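Amino Transferase (Eubacterium rectale, PDB 3ELE) probably transfers amino groups between amino acids and keto acids with bound pyridoxal-5'-phosphate, as a dimeric member of the class I and II aminotransferases. Local coordinates at residues 104-109 with 283-288; 36-41 with 379-384; 192-197 with 231-236; 344-349 with 361-366. One frame throughout, in Å; residues are numbered along the deposited sequence.

Contact 1 (104-109 with 283-288). With PLP (pyridoxal-5'-phosphate), chain E.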
loop_
_atom_site.group_PDB
_atom_site.type_symbol
_atom_site.label_atom_id
_atom_site.label_comp_id
_atom_site.label_asym_id
_atom_site.label_seq_id
_atom_site.Cartn_x
_atom_site.Cartn_y
_atom_site.Cartn_z
HETATM N N MSE A 104 4.890 6.939 8.274
HETATM C CA MSE A 104 5.387 5.609 7.912
HETATM C C MSE A 104 4.600 5.060 6.720
HETATM O O MSE A 104 3.372 5.085 6.723
HETATM C CB MSE A 104 5.332 4.630 9.089
HETATM C CG MSE A 104 6.056 5.120 10.366
HETATM SE SE MSE A 104 7.868 5.709 10.087
HETATM C CE MSE A 104 8.644 4.013 9.570
ATOM N N THR A 105 5.334 4.566 5.726
ATOM C CA THR A 105 4.766 4.095 4.464
ATOM C C THR A 105 5.174 2.658 4.160
ATOM O O THR A 105 6.026 2.083 4.829
ATOM C CB THR A 105 5.201 4.997 3.281
ATOM O OG1 THR A 105 6.624 4.904 3.113
ATOM C CG2 THR A 105 4.771 6.459 3.482
HETATM N N MSE A 106 4.562 2.117 3.114
HETATM C CA MSE A 106 4.797 0.772 2.634
HETATM C C MSE A 106 5.798 0.778 1.485
HETATM O O MSE A 106 5.497 0.320 0.377
HETATM C CB MSE A 106 3.451 0.152 2.259
HETATM C CG MSE A 106 2.528 0.101 3.511
HETATM SE SE MSE A 106 0.964 -0.911 3.242
HETATM C CE MSE A 106 0.157 0.274 2.069
ATOM N N GLY A 107 6.994 1.300 1.769
ATOM C CA GLY A 107 8.080 1.416 0.804
ATOM C C GLY A 107 8.116 2.752 0.088
ATOM O O GLY A 107 7.208 3.586 0.229
ATOM N N ALA A 108 9.204 2.942 -0.666
ATOM C CA ALA A 108 9.465 4.145 -1.430
ATOM C C ALA A 108 8.434 4.420 -2.519
ATOM O O ALA A 108 8.152 5.568 -2.771
ATOM C CB ALA A 108 10.868 4.106 -2.035
ATOM N N ALA A 109 7.893 3.383 -3.170
ATOM C CA ALA A 109 6.827 3.573 -4.186
ATOM C C ALA A 109 5.592 4.203 -3.564
ATOM O O ALA A 109 4.917 4.991 -4.207
ATOM C CB ALA A 109 6.449 2.263 -4.850
ATOM N N LEU A 283 -5.080 6.500 -1.327
ATOM C CA LEU A 283 -4.381 5.419 -2.046
ATOM C C LEU A 283 -4.663 4.040 -1.468
ATOM O O LEU A 283 -4.109 3.068 -1.954
ATOM C CB LEU A 283 -2.868 5.700 -2.063
ATOM C CG LEU A 283 -2.435 6.893 -2.937
ATOM C CD1 LEU A 283 -1.067 7.405 -2.514
ATOM C CD2 LEU A 283 -2.414 6.507 -4.409
ATOM N N GLY A 284 -5.510 3.960 -0.443
ATOM C CA GLY A 284 -5.889 2.712 0.199
ATOM C C GLY A 284 -4.946 2.242 1.288
ATOM O O GLY A 284 -5.010 1.075 1.654
ATOM N N TYR A 285 -4.087 3.129 1.804
ATOM C CA TYR A 285 -3.112 2.760 2.840
ATOM C C TYR A 285 -3.764 2.978 4.193
ATOM O O TYR A 285 -4.418 3.999 4.389
ATOM C CB TYR A 285 -1.813 3.584 2.774
ATOM C CG TYR A 285 -1.123 3.706 1.436
ATOM C CD1 TYR A 285 -1.142 2.676 0.501
ATOM C CD2 TYR A 285 -0.350 4.833 1.133
ATOM C CE1 TYR A 285 -0.447 2.793 -0.731
ATOM C CE2 TYR A 285 0.343 4.938 -0.103
ATOM C CZ TYR A 285 0.272 3.894 -1.022
ATOM O OH TYR A 285 0.913 3.896 -2.240
ATOM N N VAL A 286 -3.614 2.012 5.103
ATOM C CA VAL A 286 -4.181 2.123 6.465
ATOM C C VAL A 286 -3.036 2.364 7.457
ATOM O O VAL A 286 -3.135 3.242 8.321
ATOM C CB VAL A 286 -5.050 0.924 6.811
ATOM C CG1 VAL A 286 -5.553 0.993 8.252
ATOM C CG2 VAL A 286 -6.204 0.846 5.832
ATOM N N CYS A 287 -1.972 1.577 7.335
ATOM C CA CYS A 287 -0.735 1.798 8.080
ATOM C C CYS A 287 0.377 0.910 7.521
ATOM O O CYS A 287 0.078 -0.091 6.870
ATOM C CB CYS A 287 -0.905 1.489 9.573
ATOM S SG CYS A 287 -1.246 -0.234 10.033
ATOM N N ALA A 288 1.638 1.267 7.800
ATOM C CA ALA A 288 2.786 0.441 7.419
ATOM C C ALA A 288 2.717 -0.837 8.232
ATOM O O ALA A 288 2.122 -0.819 9.323
ATOM C CB ALA A 288 4.101 1.162 7.685
HETATM N N1 PLP E . 13.449 4.702 -6.195
HETATM C C2 PLP E . 14.503 4.178 -6.947
HETATM C C2A PLP E . 15.438 5.114 -7.643
HETATM C C3 PLP E . 14.698 2.784 -7.023
HETATM O O3 PLP E . 15.743 2.261 -7.747
HETATM C C4 PLP E . 13.804 1.902 -6.373
HETATM C C4A PLP E . 13.810 0.465 -6.862
HETATM O O4A PLP E . 13.124 0.141 -7.832
HETATM C C5 PLP E . 12.735 2.463 -5.608
HETATM C C6 PLP E . 12.566 3.868 -5.530
HETATM C C5A PLP E . 11.701 1.616 -4.897
HETATM O O4P PLP E . 12.033 1.317 -3.578
HETATM P P PLP E . 10.930 0.541 -2.695
HETATM O O1P PLP E . 11.013 0.996 -1.266
HETATM O O2P PLP E . 11.250 -0.926 -2.692
HETATM O O3P PLP E . 9.545 0.752 -3.211
HETATM O O HOH W 1 1.835 3.867 8.854
#

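Contact 2 (36-41 with 379-384)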
loop_
_atom_site.group_PDB
_atom_site.type_symbol
_atom_site.label_atom_id
_atom_site.label_comp_id
_atom_site.label_asym_id
_atom_site.label_seq_id
_atom_site.Cartn_x
_atom_site.Cartn_y
_atom_site.Cartn_z
ATOM N N ASN A 36 27.339 -19.668 -17.437
ATOM C CA ASN A 36 27.582 -19.076 -18.760
ATOM C C ASN A 36 26.559 -18.002 -19.208
ATOM O O ASN A 36 26.527 -17.644 -20.393
ATOM C CB ASN A 36 27.658 -20.207 -19.795
ATOM C CG ASN A 36 28.750 -21.205 -19.480
ATOM O OD1 ASN A 36 29.906 -20.832 -19.293
ATOM N ND2 ASN A 36 28.400 -22.483 -19.450
ATOM N N VAL A 37 25.744 -17.508 -18.265
ATOM C CA VAL A 37 24.773 -16.432 -18.496
ATOM C C VAL A 37 25.175 -15.283 -17.555
ATOM O O VAL A 37 25.301 -15.481 -16.345
ATOM C CB VAL A 37 23.320 -16.881 -18.243
ATOM C CG1 VAL A 37 22.365 -15.713 -18.417
ATOM C CG2 VAL A 37 22.948 -18.020 -19.184
ATOM N N TYR A 38 25.377 -14.098 -18.128
ATOM C CA TYR A 38 25.861 -12.923 -17.397
ATOM C C TYR A 38 24.748 -11.897 -17.315
ATOM O O TYR A 38 24.661 -10.935 -18.096
ATOM C CB TYR A 38 27.153 -12.424 -18.041
ATOM C CG TYR A 38 28.086 -13.604 -18.309
ATOM C CD1 TYR A 38 28.713 -14.264 -17.262
ATOM C CD2 TYR A 38 28.286 -14.086 -19.606
ATOM C CE1 TYR A 38 29.563 -15.390 -17.496
ATOM C CE2 TYR A 38 29.156 -15.212 -19.864
ATOM C CZ TYR A 38 29.777 -15.858 -18.802
ATOM O OH TYR A 38 30.623 -16.954 -19.059
ATOM N N ASP A 39 23.895 -12.137 -16.325
ATOM C CA ASP A 39 22.715 -11.333 -16.077
ATOM C C ASP A 39 22.975 -10.147 -15.160
ATOM O O ASP A 39 23.086 -10.312 -13.930
ATOM C CB ASP A 39 21.613 -12.232 -15.501
ATOM C CG ASP A 39 20.318 -11.506 -15.242
ATOM O OD1 ASP A 39 20.091 -10.386 -15.778
ATOM O OD2 ASP A 39 19.509 -12.100 -14.483
ATOM N N PHE A 40 23.035 -8.957 -15.780
ATOM C CA PHE A 40 23.174 -7.687 -15.083
ATOM C C PHE A 40 21.903 -6.839 -15.235
ATOM O O PHE A 40 21.983 -5.618 -15.110
ATOM C CB PHE A 40 24.357 -6.876 -15.645
ATOM C CG PHE A 40 25.659 -7.621 -15.695
ATOM C CD1 PHE A 40 26.524 -7.637 -14.598
ATOM C CD2 PHE A 40 26.056 -8.252 -16.865
ATOM C CE1 PHE A 40 27.742 -8.302 -14.665
ATOM C CE2 PHE A 40 27.268 -8.931 -16.938
ATOM C CZ PHE A 40 28.111 -8.949 -15.840
ATOM N N SER A 41 20.734 -7.463 -15.440
ATOM C CA SER A 41 19.476 -6.734 -15.708
ATOM C C SER A 41 18.712 -6.166 -14.488
ATOM O O SER A 41 18.832 -4.984 -14.205
ATOM C CB SER A 41 18.537 -7.583 -16.586
ATOM O OG SER A 41 18.065 -8.721 -15.884
ATOM N N ARG A 379 29.764 -11.982 -7.298
ATOM C CA ARG A 379 31.131 -11.541 -7.590
ATOM C C ARG A 379 31.832 -12.428 -8.634
ATOM O O ARG A 379 32.465 -11.913 -9.546
ATOM C CB ARG A 379 31.957 -11.475 -6.289
ATOM C CG ARG A 379 33.399 -10.985 -6.465
ATOM C CD ARG A 379 34.121 -10.722 -5.133
ATOM N NE ARG A 379 35.488 -10.263 -5.400
ATOM C CZ ARG A 379 36.557 -11.042 -5.603
ATOM N NH1 ARG A 379 36.481 -12.387 -5.546
ATOM N NH2 ARG A 379 37.738 -10.467 -5.863
ATOM N N GLU A 380 31.694 -13.748 -8.502
ATOM C CA GLU A 380 32.339 -14.696 -9.431
ATOM C C GLU A 380 31.765 -14.602 -10.856
ATOM O O GLU A 380 32.509 -14.823 -11.815
ATOM C CB GLU A 380 32.306 -16.146 -8.903
ATOM C CG GLU A 380 32.768 -16.334 -7.436
ATOM C CD GLU A 380 34.049 -15.574 -7.075
ATOM O OE1 GLU A 380 35.126 -15.912 -7.604
ATOM O OE2 GLU A 380 33.967 -14.646 -6.237
HETATM N N MSE A 381 30.471 -14.270 -10.979
HETATM C CA MSE A 381 29.834 -14.095 -12.284
HETATM C C MSE A 381 30.481 -12.895 -13.003
HETATM O O MSE A 381 30.699 -12.955 -14.212
HETATM C CB MSE A 381 28.302 -13.942 -12.145
HETATM C CG MSE A 381 27.546 -13.773 -13.450
HETATM SE SE MSE A 381 27.650 -11.937 -14.145
HETATM C CE MSE A 381 26.116 -11.094 -13.277
ATOM N N ILE A 382 30.781 -11.816 -12.261
ATOM C CA ILE A 382 31.451 -10.626 -12.839
ATOM C C ILE A 382 32.808 -11.019 -13.465
ATOM O O ILE A 382 33.105 -10.619 -14.585
ATOM C CB ILE A 382 31.680 -9.465 -11.814
ATOM C CG1 ILE A 382 30.358 -8.953 -11.255
ATOM C CG2 ILE A 382 32.410 -8.292 -12.487
ATOM C CD1 ILE A 382 30.516 -7.792 -10.269
ATOM N N LYS A 383 33.593 -11.839 -12.757
ATOM C CA LYS A 383 34.896 -12.321 -13.271
ATOM C C LYS A 383 34.737 -13.251 -14.479
ATOM O O LYS A 383 35.474 -13.113 -15.463
ATOM C CB LYS A 383 35.697 -13.061 -12.194
ATOM C CG LYS A 383 36.004 -12.246 -10.951
ATOM C CD LYS A 383 36.927 -13.017 -10.053
ATOM C CE LYS A 383 37.249 -12.264 -8.794
ATOM N NZ LYS A 383 38.266 -13.028 -8.012
ATOM N N HIS A 384 33.754 -14.159 -14.407
ATOM C CA HIS A 384 33.505 -15.117 -15.513
ATOM C C HIS A 384 32.911 -14.414 -16.748
ATOM O O HIS A 384 33.020 -14.920 -17.860
ATOM C CB HIS A 384 32.613 -16.308 -15.098
ATOM C CG HIS A 384 33.107 -17.047 -13.890
ATOM N ND1 HIS A 384 32.270 -17.443 -12.868
ATOM C CD2 HIS A 384 34.358 -17.379 -13.500
ATOM C CE1 HIS A 384 32.980 -18.033 -11.925
ATOM N NE2 HIS A 384 34.251 -18.008 -12.284
#

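Contact 3 (192-197 with 231-236)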
loop_
_atom_site.group_PDB
_atom_site.type_symbol
_atom_site.label_atom_id
_atom_site.label_comp_id
_atom_site.label_asym_id
_atom_site.label_seq_id
_atom_site.Cartn_x
_atom_site.Cartn_y
_atom_site.Cartn_z
ATOM N N GLU A 192 27.688 21.199 -3.651
ATOM C CA GLU A 192 27.624 22.295 -4.612
ATOM C C GLU A 192 26.391 22.155 -5.522
ATOM O O GLU A 192 25.658 23.123 -5.715
ATOM C CB GLU A 192 28.932 22.390 -5.412
ATOM C CG GLU A 192 29.006 23.550 -6.395
ATOM C CD GLU A 192 30.349 23.641 -7.111
ATOM O OE1 GLU A 192 31.395 23.256 -6.534
ATOM O OE2 GLU A 192 30.357 24.126 -8.261
ATOM N N THR A 193 26.165 20.954 -6.048
ATOM C CA THR A 193 24.989 20.667 -6.889
ATOM C C THR A 193 23.679 20.893 -6.119
ATOM O O THR A 193 22.766 21.542 -6.633
ATOM C CB THR A 193 25.058 19.235 -7.442
ATOM O OG1 THR A 193 26.185 19.146 -8.310
ATOM C CG2 THR A 193 23.813 18.858 -8.209
ATOM N N ILE A 194 23.625 20.396 -4.879
ATOM C CA ILE A 194 22.462 20.555 -4.003
ATOM C C ILE A 194 22.231 22.047 -3.675
ATOM O O ILE A 194 21.081 22.487 -3.683
ATOM C CB ILE A 194 22.565 19.659 -2.712
ATOM C CG1 ILE A 194 22.624 18.139 -3.066
ATOM C CG2 ILE A 194 21.414 19.952 -1.730
ATOM C CD1 ILE A 194 21.379 17.566 -3.837
ATOM N N LYS A 195 23.306 22.812 -3.434
ATOM C CA LYS A 195 23.213 24.266 -3.162
ATOM C C LYS A 195 22.724 25.060 -4.390
ATOM O O LYS A 195 21.855 25.909 -4.242
ATOM C CB LYS A 195 24.546 24.851 -2.659
ATOM C CG LYS A 195 24.893 24.459 -1.224
ATOM C CD LYS A 195 26.362 24.680 -0.873
ATOM C CE LYS A 195 26.780 26.127 -0.834
ATOM N NZ LYS A 195 28.254 26.266 -0.498
ATOM N N LYS A 196 23.277 24.789 -5.577
ATOM C CA LYS A 196 22.833 25.480 -6.823
ATOM C C LYS A 196 21.359 25.191 -7.126
ATOM O O LYS A 196 20.628 26.093 -7.523
ATOM C CB LYS A 196 23.684 25.110 -8.048
ATOM C CG LYS A 196 25.107 25.644 -8.018
ATOM C CD LYS A 196 25.879 25.396 -9.343
ATOM C CE LYS A 196 25.340 26.300 -10.491
ATOM N NZ LYS A 196 26.211 26.390 -11.715
ATOM N N LEU A 197 20.953 23.928 -6.936
ATOM C CA LEU A 197 19.562 23.479 -7.099
ATOM C C LEU A 197 18.656 24.228 -6.153
ATOM O O LEU A 197 17.612 24.733 -6.564
ATOM C CB LEU A 197 19.417 21.977 -6.798
ATOM C CG LEU A 197 18.023 21.350 -6.942
ATOM C CD1 LEU A 197 17.643 21.336 -8.389
ATOM C CD2 LEU A 197 18.012 19.940 -6.354
ATOM N N PRO A 231 24.646 14.711 0.883
ATOM C CA PRO A 231 24.084 15.795 1.716
ATOM C C PRO A 231 22.613 15.594 2.092
ATOM O O PRO A 231 21.841 15.164 1.239
ATOM C CB PRO A 231 24.189 17.021 0.794
ATOM C CG PRO A 231 25.232 16.713 -0.130
ATOM C CD PRO A 231 25.114 15.242 -0.403
ATOM N N PHE A 232 22.228 15.932 3.327
ATOM C CA PHE A 232 20.839 15.818 3.762
ATOM C C PHE A 232 20.126 17.087 3.264
ATOM O O PHE A 232 20.282 18.173 3.830
ATOM C CB PHE A 232 20.689 15.591 5.272
ATOM C CG PHE A 232 19.413 14.887 5.616
ATOM C CD1 PHE A 232 19.317 13.500 5.479
ATOM C CD2 PHE A 232 18.291 15.593 5.986
ATOM C CE1 PHE A 232 18.124 12.844 5.749
ATOM C CE2 PHE A 232 17.102 14.941 6.262
ATOM C CZ PHE A 232 17.017 13.571 6.134
ATOM N N VAL A 233 19.291 16.894 2.245
ATOM C CA VAL A 233 18.712 17.991 1.430
ATOM C C VAL A 233 17.843 19.013 2.169
ATOM O O VAL A 233 17.806 20.191 1.772
ATOM C CB VAL A 233 17.943 17.418 0.204
ATOM C CG1 VAL A 233 17.435 18.538 -0.729
ATOM C CG2 VAL A 233 18.840 16.466 -0.585
ATOM N N THR A 234 17.181 18.572 3.244
ATOM C CA THR A 234 16.284 19.437 4.035
ATOM C C THR A 234 17.028 20.598 4.665
ATOM O O THR A 234 16.432 21.648 4.908
ATOM C CB THR A 234 15.499 18.653 5.132
ATOM O OG1 THR A 234 16.399 18.185 6.146
ATOM C CG2 THR A 234 14.708 17.468 4.493
ATOM N N LYS A 235 18.333 20.390 4.914
ATOM C CA LYS A 235 19.204 21.423 5.460
ATOM C C LYS A 235 19.546 22.536 4.480
ATOM O O LYS A 235 19.981 23.603 4.917
ATOM C CB LYS A 235 20.512 20.817 5.962
ATOM C CG LYS A 235 20.312 19.746 7.025
ATOM C CD LYS A 235 21.516 19.672 7.998
ATOM C CE LYS A 235 22.821 19.371 7.313
ATOM N NZ LYS A 235 23.909 19.121 8.310
ATOM N N TYR A 236 19.397 22.264 3.181
ATOM C CA TYR A 236 19.727 23.196 2.090
ATOM C C TYR A 236 18.515 23.881 1.449
ATOM O O TYR A 236 18.641 24.974 0.891
ATOM C CB TYR A 236 20.514 22.422 1.018
ATOM C CG TYR A 236 21.834 21.876 1.532
ATOM C CD1 TYR A 236 21.904 20.614 2.150
ATOM C CD2 TYR A 236 23.019 22.629 1.422
ATOM C CE1 TYR A 236 23.119 20.108 2.644
ATOM C CE2 TYR A 236 24.239 22.136 1.920
ATOM C CZ TYR A 236 24.279 20.876 2.523
ATOM O OH TYR A 236 25.466 20.399 3.016
#

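Contact 4 (344-349 with 361-366)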
loop_
_atom_site.group_PDB
_atom_site.type_symbol
_atom_site.label_atom_id
_atom_site.label_comp_id
_atom_site.label_asym_id
_atom_site.label_seq_id
_atom_site.Cartn_x
_atom_site.Cartn_y
_atom_site.Cartn_z
ATOM N N ASP A 344 23.317 3.518 -31.069
ATOM C CA ASP A 344 22.087 2.753 -30.827
ATOM C C ASP A 344 22.327 1.719 -29.730
ATOM O O ASP A 344 22.762 0.601 -30.005
ATOM C CB ASP A 344 21.576 2.108 -32.132
ATOM C CG ASP A 344 20.197 1.455 -31.988
ATOM O OD1 ASP A 344 19.694 1.279 -30.863
ATOM O OD2 ASP A 344 19.616 1.077 -33.024
ATOM N N SER A 345 22.030 2.108 -28.485
ATOM C CA SER A 345 22.137 1.206 -27.311
ATOM C C SER A 345 21.329 -0.077 -27.425
ATOM O O SER A 345 21.749 -1.101 -26.900
ATOM C CB SER A 345 21.686 1.910 -26.053
ATOM O OG SER A 345 22.310 3.156 -25.941
ATOM N N ASN A 346 20.180 -0.024 -28.108
ATOM C CA ASN A 346 19.331 -1.215 -28.300
ATOM C C ASN A 346 20.042 -2.253 -29.186
ATOM O O ASN A 346 20.058 -3.444 -28.852
ATOM C CB ASN A 346 17.952 -0.857 -28.874
ATOM C CG ASN A 346 17.185 0.145 -28.003
ATOM O OD1 ASN A 346 16.705 -0.193 -26.931
ATOM N ND2 ASN A 346 17.063 1.375 -28.482
ATOM N N ALA A 347 20.641 -1.776 -30.287
ATOM C CA ALA A 347 21.435 -2.591 -31.203
ATOM C C ALA A 347 22.673 -3.139 -30.482
ATOM O O ALA A 347 23.039 -4.306 -30.671
ATOM C CB ALA A 347 21.835 -1.784 -32.433
ATOM N N PHE A 348 23.301 -2.306 -29.647
ATOM C CA PHE A 348 24.424 -2.745 -28.803
ATOM C C PHE A 348 24.011 -3.822 -27.776
ATOM O O PHE A 348 24.752 -4.792 -27.594
ATOM C CB PHE A 348 25.097 -1.558 -28.105
ATOM C CG PHE A 348 26.159 -1.961 -27.108
ATOM C CD1 PHE A 348 27.328 -2.568 -27.537
ATOM C CD2 PHE A 348 25.987 -1.725 -25.743
ATOM C CE1 PHE A 348 28.323 -2.965 -26.609
ATOM C CE2 PHE A 348 26.971 -2.091 -24.821
ATOM C CZ PHE A 348 28.141 -2.714 -25.257
ATOM N N CYS A 349 22.854 -3.651 -27.125
ATOM C CA CYS A 349 22.347 -4.652 -26.163
ATOM C C CYS A 349 22.021 -5.988 -26.824
ATOM O O CYS A 349 22.122 -7.013 -26.153
ATOM C CB CYS A 349 21.149 -4.147 -25.364
ATOM S SG CYS A 349 21.647 -2.894 -24.236
ATOM N N ALA A 361 19.497 -1.181 -22.091
ATOM C CA ALA A 361 19.651 0.097 -22.817
ATOM C C ALA A 361 19.119 1.217 -21.939
ATOM O O ALA A 361 18.094 1.049 -21.287
ATOM C CB ALA A 361 18.918 0.076 -24.166
ATOM N N ALA A 362 19.834 2.343 -21.910
ATOM C CA ALA A 362 19.475 3.473 -21.067
ATOM C C ALA A 362 18.482 4.467 -21.714
ATOM O O ALA A 362 18.155 5.486 -21.102
ATOM C CB ALA A 362 20.733 4.181 -20.580
ATOM N N ASP A 363 17.973 4.149 -22.914
ATOM C CA ASP A 363 17.013 5.002 -23.654
ATOM C C ASP A 363 15.765 5.258 -22.811
ATOM O O ASP A 363 15.349 6.395 -22.659
ATOM C CB ASP A 363 16.576 4.380 -24.986
ATOM C CG ASP A 363 17.753 3.909 -25.848
ATOM O OD1 ASP A 363 18.637 3.222 -25.306
ATOM O OD2 ASP A 363 17.754 4.157 -27.058
ATOM N N GLY A 364 15.225 4.189 -22.234
ATOM C CA GLY A 364 14.061 4.230 -21.341
ATOM C C GLY A 364 14.284 5.017 -20.056
ATOM O O GLY A 364 13.324 5.518 -19.479
ATOM N N PHE A 365 15.541 5.108 -19.606
ATOM C CA PHE A 365 15.931 5.958 -18.470
ATOM C C PHE A 365 16.143 7.428 -18.903
ATOM O O PHE A 365 16.415 8.276 -18.072
ATOM C CB PHE A 365 17.188 5.423 -17.763
ATOM C CG PHE A 365 17.043 4.020 -17.216
ATOM C CD1 PHE A 365 17.309 2.916 -18.016
ATOM C CD2 PHE A 365 16.687 3.791 -15.883
ATOM C CE1 PHE A 365 17.174 1.602 -17.510
ATOM C CE2 PHE A 365 16.548 2.494 -15.372
ATOM C CZ PHE A 365 16.797 1.392 -16.197
ATOM N N GLY A 366 16.002 7.723 -20.194
ATOM C CA GLY A 366 16.198 9.049 -20.753
ATOM C C GLY A 366 17.606 9.272 -21.258
ATOM O O GLY A 366 17.967 10.414 -21.465
HETATM O O HOH W 2 20.269 4.427 -27.841
#

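Contact 1 (104-109 with 283-288)
Thr105 and Ala288 bring the two backbones to 5.1 Å between their CA atoms, where the end-to-end directions of 104-106 and 285-288 lie 107° apart, so the chains run across one another and are not paired as strands. The CB of Ala288 fills the junction, 3.6 Å from Thr105 O and 3.9 Å from Met104 CB. Beside this junction a water bridges the backbones: it donates to Met104 O and accepts from Ala288 N, satisfying two buried polar atoms that do not meet directly. Met106, a selenomethionine, points toward 283-288. Its CG lies 3.9 Å from Ala288 CA and its SE 3.8 Å from Cys287 O, while a bend at the last torsion (chi3 -70°) turns CE obliquely to the Tyr285 ring; the modelled approach there is too short to be trusted. Leu283 CB lies over one face of that ring. Beyond Met106 the chain turns to the cofactor: Gly107 is the N-cap of the next helix, and Ala108 N donates to PLP O1P at 2.7 Å (163° at the hydrogen), with Ala109 N donating to PLP O3P at 3.1 Å. Backbone N-H groups at a helix start thus help to hold the phosphate, a familiar anion site of this family; PLP also hydrogen-bonds Ser245, Ser247 and Arg256, and Tyr72 of the second subunit. The second subunit packs its own Met106 against this one. Strand 102-105 edges the seven-stranded sheet beside strand 258-261 and leads into helix 108-119, whose Ala110 and Ile114 touch Tyr285, while 283-288 links helices 269-282 and 290-296.

Contact 2 (36-41 with 379-384)
The short parallel pairing of strand 38-39 with strand 357-358 is backed here by the first turns of the C-terminal helix 379-396, and Met381, a selenomethionine, makes most of the contact. Its CG stands anti to the backbone N (chi1 -179°), and bends at the next two torsions fold SE in between Tyr38 and Phe40 and carry CE over the Phe40 ring. In the conformer described, one of two modelled, CE lies over one face of that ring, 3.8 Å from the centroid and 24° off the normal, a CH-pi contact. The selenium of the same conformer touches Phe40 CZ at 3.5 Å and also sits at the edge of the Tyr38 ring, 5.4 Å from its centroid, giving Met-aromatic contacts with both rings. Ile382 CG1 reaches the rim of Phe40 near the ring plane, 4.3 Å from CE1. Toward the exposed side, Tyr38 CE1 approaches His384, which likewise has two conformers. Asp39 OD1 accepts from Ser41 OG and, at 3.0 Å, from Ser41 N, closing an Asx turn. Such packing is typical of the small domain of class I and II aminotransferases, where an N-terminal strand joins the C-terminal part of the chain.

Contact 3 (192-197 with 231-236)
Ile194 and Tyr236 meet where helix 191-208 passes the loop leading to strand 240-245, and the packed and the open halves of the contact divide at this pair. On the packed side Ile194 points toward 231-236 and spreads its branches over three residues. CG2 touches Tyr236 CB at 3.8 Å and lies equally near CG of that ring, the two side chains crossing at about a right angle. CG1, which stands anti to the carbonyl carbon (chi1 -62°), is directed instead to the proline, 4.2 Å from Pro231 CG. From there CD1 carries on to Val233 CG2 at 4.3 Å. Ile178 of strand 173-178 touches both Ile194 and Val233, so this half is closed from the sheet side as well. Between CA atoms, Ile194 and Val233 are 7.1 Å apart and Lys195 and Tyr236 6.4 Å, so the closer backbone approach is on the thinner, outer side.

That outer half has fewer contacts. Lys195 is exposed and gives only the start of its aliphatic chain to the contact, CG lying 3.7 Å from Tyr236 CD2 and approaching the ring obliquely. The phenol end of Tyr236 has its polar partner back on the helix, where OH is hydrogen-bonded to Glu191. Inside the loop, Tyr236 N donates to Val233 O at 3.0 Å, a bond that holds the 3-10 turn which presents Val233 and Tyr236. With carbon meeting carbon at every touching pair, the chemistry implies a hydrophobic seam between helix and loop, with the polar ends of Lys195 and Tyr236 on its outer side.

Contact 4 (344-349 with 361-366)
The flat groups that meet are the Asn346 amide and the Asp363 carboxylate, their planes turned 43° apart. The amide has its two ends on different partners: ND2 gives Asp363 OD2 a weak hydrogen bond, 3.2 Å long and bent (121° at the hydrogen), while OD1 rests 3.6 Å from Ala361 CB. Asn346 CG stands anti to the carbonyl carbon (chi1 -57°), which carries the amide to Asp363. Asp363 OD2 also accepts from a water at 2.6 Å, and Asp363 OD1 lies 3.4 Å from Ser345 CB. A third flat group, the Phe365 ring, has Ala361 O at its edge, in the ring plane.

The water accepts from Ser345 N, and so ties the carboxylate to the first turn of helix 345-353. The site is a helix N-terminus: Asp344 is the N-cap, its OD1 taking weak bonds from Asn346 N and Ala347 N. The helix end would probably favour both charged carboxylates, although these like charges, 5.2 Å from Asp344 OD1 to Asp363 OD2, may partly offset this. Segment 361-366 leaves edge strand 360-361 of the four-stranded antiparallel sheet, closing the short helix against that margin. Ser345 and Ala361, 5.3 Å apart between CA atoms, meet through their CB atoms, and Ser345 OG is bonded to Trp370 O on strand 370-374. One turn on, Cys349 SG lies 4.0 Å from Ala361 CB and touches Val371.

Overall arrangement
Contact 1 belongs to the cofactor site: Gly107, Ala108 and Ala109 line the pocket, while Cys287 at its other end has its side chain about 8 Å from another bound PLP, and the second subunit packs against contact 1. Contact 3, nested in the chain loop that contact 1 closes, keeps its Val233 side chain about 14 Å from a PLP. Contacts 2 and 4 are neighbours, with centres 20 Å and nearest atoms about 7 Å apart; contact 2 closes a loop that encloses all the others. Contacts 1 and 4 lie on opposite sides of the chain's centre, 33 Å between centres, as do contacts 2 and 3, at 37 Å.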